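Local coordinates for T CELL surface glycoprotein CD4 (Rattus norvegicus, PDB 1CID) that is a T-cell surface glycoprotein that probably serves, as CD4 does in general, as a co-receptor recognising class II MHC molecules, at residues Val151-Leu163 / Glu167-Val177. Residues are numbered along the deposited sequence; the frame is centred on the assembly and turned at random.
Sequences VQAPEAGVWQCLL and EEVKMDSKIQV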
loop_
_atom_site.group_PDB
_atom_site.type_symbol
_atom_site.label_atom_id
_atom_site.label_comp_id
_atom_site.label_asym_id
_atom_site.label_seq_id
_atom_site.Cartn_x
_atom_site.Cartn_y
_atom_site.Cartn_z
ATOM N N VAL A 151 -16.092 6.480 -16.048
ATOM C CA VAL A 151 -16.567 6.054 -17.362
ATOM C C VAL A 151 -18.116 5.991 -17.290
ATOM O O VAL A 151 -18.780 5.372 -16.480
ATOM C CB VAL A 151 -16.044 4.786 -18.041
ATOM C CG1 VAL A 151 -16.856 4.134 -19.174
ATOM C CG2 VAL A 151 -14.645 5.034 -18.621
ATOM N N GLN A 152 -18.550 6.712 -18.311
ATOM C CA GLN A 152 -19.977 6.866 -18.602
ATOM C C GLN A 152 -20.501 5.662 -19.406
ATOM O O GLN A 152 -20.004 5.134 -20.440
ATOM C CB GLN A 152 -20.236 8.247 -19.189
ATOM C CG GLN A 152 -21.007 9.068 -18.165
ATOM C CD GLN A 152 -22.227 8.525 -17.427
ATOM O OE1 GLN A 152 -23.236 8.102 -18.035
ATOM N NE2 GLN A 152 -22.240 8.497 -16.067
ATOM N N ALA A 153 -21.575 5.244 -18.739
ATOM C CA ALA A 153 -22.378 4.101 -19.121
ATOM C C ALA A 153 -21.540 3.012 -19.784
ATOM O O ALA A 153 -21.619 2.746 -20.995
ATOM C CB ALA A 153 -23.553 4.485 -20.018
ATOM N N PRO A 154 -20.773 2.350 -18.967
ATOM C CA PRO A 154 -19.950 1.256 -19.442
ATOM C C PRO A 154 -20.739 0.135 -20.089
ATOM O O PRO A 154 -21.812 -0.234 -19.588
ATOM C CB PRO A 154 -19.376 0.748 -18.141
ATOM C CG PRO A 154 -20.485 1.115 -17.151
ATOM C CD PRO A 154 -20.690 2.586 -17.523
ATOM N N GLU A 155 -20.211 -0.422 -21.141
ATOM C CA GLU A 155 -20.776 -1.575 -21.781
ATOM C C GLU A 155 -20.675 -2.685 -20.776
ATOM O O GLU A 155 -19.680 -2.723 -20.073
ATOM C CB GLU A 155 -19.934 -1.997 -23.003
ATOM C CG GLU A 155 -20.472 -0.985 -24.068
ATOM C CD GLU A 155 -19.390 0.049 -24.123
ATOM O OE1 GLU A 155 -18.518 -0.572 -24.783
ATOM O OE2 GLU A 155 -19.359 1.146 -23.602
ATOM N N ALA A 156 -21.583 -3.605 -20.616
ATOM C CA ALA A 156 -21.518 -4.743 -19.715
ATOM C C ALA A 156 -20.239 -5.502 -20.075
ATOM O O ALA A 156 -19.914 -5.406 -21.278
ATOM C CB ALA A 156 -22.631 -5.674 -20.060
ATOM N N GLY A 157 -19.678 -6.198 -19.065
ATOM C CA GLY A 157 -18.412 -6.984 -19.297
ATOM C C GLY A 157 -17.320 -6.888 -18.217
ATOM O O GLY A 157 -17.604 -6.394 -17.095
ATOM N N VAL A 158 -16.093 -7.318 -18.489
ATOM C CA VAL A 158 -15.080 -7.261 -17.446
ATOM C C VAL A 158 -14.398 -5.966 -17.739
ATOM O O VAL A 158 -13.858 -6.010 -18.844
ATOM C CB VAL A 158 -14.175 -8.477 -17.611
ATOM C CG1 VAL A 158 -12.974 -8.366 -16.720
ATOM C CG2 VAL A 158 -14.837 -9.799 -17.237
ATOM N N TRP A 159 -14.424 -5.029 -16.852
ATOM C CA TRP A 159 -13.583 -3.848 -17.200
ATOM C C TRP A 159 -12.237 -4.019 -16.492
ATOM O O TRP A 159 -12.272 -4.765 -15.507
ATOM C CB TRP A 159 -14.229 -2.598 -16.715
ATOM C CG TRP A 159 -15.220 -2.221 -17.740
ATOM C CD1 TRP A 159 -16.398 -2.857 -17.944
ATOM C CD2 TRP A 159 -15.128 -1.151 -18.690
ATOM N NE1 TRP A 159 -17.044 -2.220 -18.983
ATOM C CE2 TRP A 159 -16.328 -1.174 -19.442
ATOM C CE3 TRP A 159 -14.205 -0.169 -18.979
ATOM C CZ2 TRP A 159 -16.647 -0.250 -20.407
ATOM C CZ3 TRP A 159 -14.523 0.739 -19.983
ATOM C CH2 TRP A 159 -15.696 0.720 -20.709
ATOM N N GLN A 160 -11.189 -3.371 -16.847
ATOM C CA GLN A 160 -10.039 -3.631 -15.930
ATOM C C GLN A 160 -9.587 -2.284 -15.453
ATOM O O GLN A 160 -9.911 -1.329 -16.209
ATOM C CB GLN A 160 -9.200 -4.531 -16.758
ATOM C CG GLN A 160 -7.807 -4.521 -16.195
ATOM C CD GLN A 160 -6.934 -5.397 -17.061
ATOM O OE1 GLN A 160 -6.819 -5.341 -18.280
ATOM N NE2 GLN A 160 -6.227 -6.309 -16.420
ATOM N N CYS A 161 -8.965 -2.060 -14.296
ATOM C CA CYS A 161 -8.495 -0.661 -14.048
ATOM C C CYS A 161 -6.978 -0.718 -13.856
ATOM O O CYS A 161 -6.485 -1.626 -13.135
ATOM C CB CYS A 161 -9.283 0.128 -13.015
ATOM S SG CYS A 161 -8.393 1.713 -12.720
ATOM N N LEU A 162 -6.172 0.124 -14.498
ATOM C CA LEU A 162 -4.717 -0.033 -14.255
ATOM C C LEU A 162 -4.086 1.290 -13.868
ATOM O O LEU A 162 -4.622 2.286 -14.344
ATOM C CB LEU A 162 -4.104 -0.488 -15.492
ATOM C CG LEU A 162 -4.526 -1.157 -16.734
ATOM C CD1 LEU A 162 -3.202 -1.338 -17.515
ATOM C CD2 LEU A 162 -4.957 -2.574 -16.511
ATOM N N LEU A 163 -3.019 1.173 -13.123
ATOM C CA LEU A 163 -2.122 2.243 -12.628
ATOM C C LEU A 163 -0.766 1.935 -13.339
ATOM O O LEU A 163 -0.197 0.828 -13.165
ATOM C CB LEU A 163 -1.843 2.359 -11.174
ATOM C CG LEU A 163 -1.239 3.320 -10.195
ATOM C CD1 LEU A 163 0.184 2.963 -9.903
ATOM C CD2 LEU A 163 -1.222 4.768 -10.679
ATOM N N GLU A 167 5.831 2.815 -19.090
ATOM C CA GLU A 167 5.208 1.659 -19.769
ATOM C C GLU A 167 5.015 0.567 -18.703
ATOM O O GLU A 167 4.637 -0.587 -18.979
ATOM C CB GLU A 167 5.937 1.010 -20.924
ATOM C CG GLU A 167 7.388 0.988 -21.323
ATOM C CD GLU A 167 8.093 2.276 -21.709
ATOM O OE1 GLU A 167 8.350 3.176 -20.882
ATOM O OE2 GLU A 167 8.400 2.363 -22.938
ATOM N N GLU A 168 5.313 1.030 -17.484
ATOM C CA GLU A 168 5.222 0.173 -16.287
ATOM C C GLU A 168 3.878 0.367 -15.564
ATOM O O GLU A 168 3.282 1.337 -15.095
ATOM C CB GLU A 168 6.468 0.324 -15.469
ATOM C CG GLU A 168 7.018 -0.883 -14.684
ATOM C CD GLU A 168 7.642 -0.302 -13.394
ATOM O OE1 GLU A 168 8.574 0.520 -13.648
ATOM O OE2 GLU A 168 7.060 -0.722 -12.318
ATOM N N VAL A 169 3.375 -0.878 -15.595
ATOM C CA VAL A 169 2.035 -0.976 -14.989
ATOM C C VAL A 169 2.382 -1.455 -13.570
ATOM O O VAL A 169 2.963 -2.537 -13.574
ATOM C CB VAL A 169 1.009 -1.719 -15.844
ATOM C CG1 VAL A 169 -0.082 -2.372 -15.056
ATOM C CG2 VAL A 169 0.283 -0.850 -16.882
ATOM N N LYS A 170 1.972 -0.578 -12.682
ATOM C CA LYS A 170 2.223 -0.875 -11.289
ATOM C C LYS A 170 1.241 -1.838 -10.774
ATOM O O LYS A 170 1.499 -2.672 -9.903
ATOM C CB LYS A 170 2.135 0.456 -10.588
ATOM C CG LYS A 170 3.151 1.456 -11.138
ATOM C CD LYS A 170 4.610 1.007 -10.952
ATOM C CE LYS A 170 5.631 2.104 -11.205
ATOM N NZ LYS A 170 7.051 1.618 -11.380
ATOM N N MET A 171 0.011 -1.727 -11.215
ATOM C CA MET A 171 -1.093 -2.643 -10.780
ATOM C C MET A 171 -2.366 -2.462 -11.625
ATOM O O MET A 171 -2.377 -1.462 -12.372
ATOM C CB MET A 171 -1.509 -2.528 -9.340
ATOM C CG MET A 171 -1.883 -1.096 -9.058
ATOM S SD MET A 171 -3.009 -1.267 -7.599
ATOM C CE MET A 171 -3.031 0.508 -7.404
ATOM N N ASP A 172 -3.234 -3.429 -11.362
ATOM C CA ASP A 172 -4.550 -3.498 -12.010
ATOM C C ASP A 172 -5.596 -4.160 -11.104
ATOM O O ASP A 172 -5.305 -4.888 -10.198
ATOM C CB ASP A 172 -4.594 -4.285 -13.299
ATOM C CG ASP A 172 -4.420 -5.780 -13.192
ATOM O OD1 ASP A 172 -3.301 -6.385 -13.270
ATOM O OD2 ASP A 172 -5.515 -6.379 -13.081
ATOM N N SER A 173 -6.821 -3.989 -11.436
ATOM C CA SER A 173 -7.956 -4.551 -10.739
ATOM C C SER A 173 -9.165 -4.661 -11.689
ATOM O O SER A 173 -9.373 -3.707 -12.495
ATOM C CB SER A 173 -8.080 -3.460 -9.701
ATOM O OG SER A 173 -8.857 -4.015 -8.663
ATOM N N LYS A 174 -9.926 -5.768 -11.663
ATOM C CA LYS A 174 -11.064 -6.051 -12.452
ATOM C C LYS A 174 -12.343 -6.077 -11.595
ATOM O O LYS A 174 -12.419 -6.454 -10.438
ATOM C CB LYS A 174 -11.233 -7.446 -13.011
ATOM C CG LYS A 174 -10.010 -8.252 -13.390
ATOM C CD LYS A 174 -9.519 -7.825 -14.743
ATOM C CE LYS A 174 -8.523 -8.861 -15.216
ATOM N NZ LYS A 174 -9.305 -10.121 -15.377
ATOM N N ILE A 175 -13.321 -5.738 -12.381
ATOM C CA ILE A 175 -14.734 -5.649 -12.116
ATOM C C ILE A 175 -15.554 -6.085 -13.368
ATOM O O ILE A 175 -15.312 -5.825 -14.586
ATOM C CB ILE A 175 -14.995 -4.186 -11.670
ATOM C CG1 ILE A 175 -16.449 -4.252 -11.092
ATOM C CG2 ILE A 175 -14.751 -3.132 -12.771
ATOM C CD1 ILE A 175 -16.794 -2.891 -10.405
ATOM N N GLN A 176 -16.573 -6.842 -12.949
ATOM C CA GLN A 176 -17.615 -7.332 -13.852
ATOM C C GLN A 176 -18.719 -6.261 -13.654
ATOM O O GLN A 176 -19.317 -5.997 -12.551
ATOM C CB GLN A 176 -18.077 -8.751 -13.635
ATOM C CG GLN A 176 -19.526 -8.969 -13.950
ATOM C CD GLN A 176 -20.196 -10.279 -13.923
ATOM O OE1 GLN A 176 -20.721 -10.767 -12.941
ATOM N NE2 GLN A 176 -20.236 -10.863 -15.119
ATOM N N VAL A 177 -19.021 -5.623 -14.776
ATOM C CA VAL A 177 -20.119 -4.612 -14.799
ATOM C C VAL A 177 -21.326 -5.404 -15.327
ATOM O O VAL A 177 -22.161 -4.651 -14.786
ATOM C CB VAL A 177 -19.749 -3.419 -15.684
ATOM C CG1 VAL A 177 -20.791 -2.324 -15.620
ATOM C CG2 VAL A 177 -18.360 -2.868 -15.390
ATOM O OXT VAL A 177 -21.969 -6.550 -15.131
#
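W159 and I175 face each other as a hydrogen-bonded antiparallel pair: W159 N donates to I175 O at 2.6 Å, while the return bond from I175 N is weak. The same pairing joins C161 to S173 and L163 to M171, and V177 N reaches G157 O at 2.8 Å, almost straight (173°). G157 has backbone angles that would press a side chain against the preceding carbonyl, so the position calls for glycine. Near the turn, L163 O accepts from both K170 N (2.6 Å) and M171 N (3.2 Å), because K170 and M171 both face L163 in a classic beta bulge.

W159, C161, L163 and I175 share the face turned to the other sheet, where W159 CB meets I175 CG2 at 4.0 Å. With CG anti to its carbonyl carbon (chi1 -83°), W159 swings its ring back beside the loop that precedes the strand. P154 CB lies over one face, toward the rim; W159 NE1 donates a hydrogen bond to E155 O (2.9 Å), which lies in the ring plane. At the chain end, V177 CG2 sits obliquely by the indole. An alanine here in place of W159 would lose the NE1 bond and is likely to leave P154 and V177 poorly packed. L162 CD1 touches V169 CG2 (3.6 Å).

C161, disulfide-bonded to C119 across the sandwich, marks this as the F-G hairpin of an immunoglobulin domain.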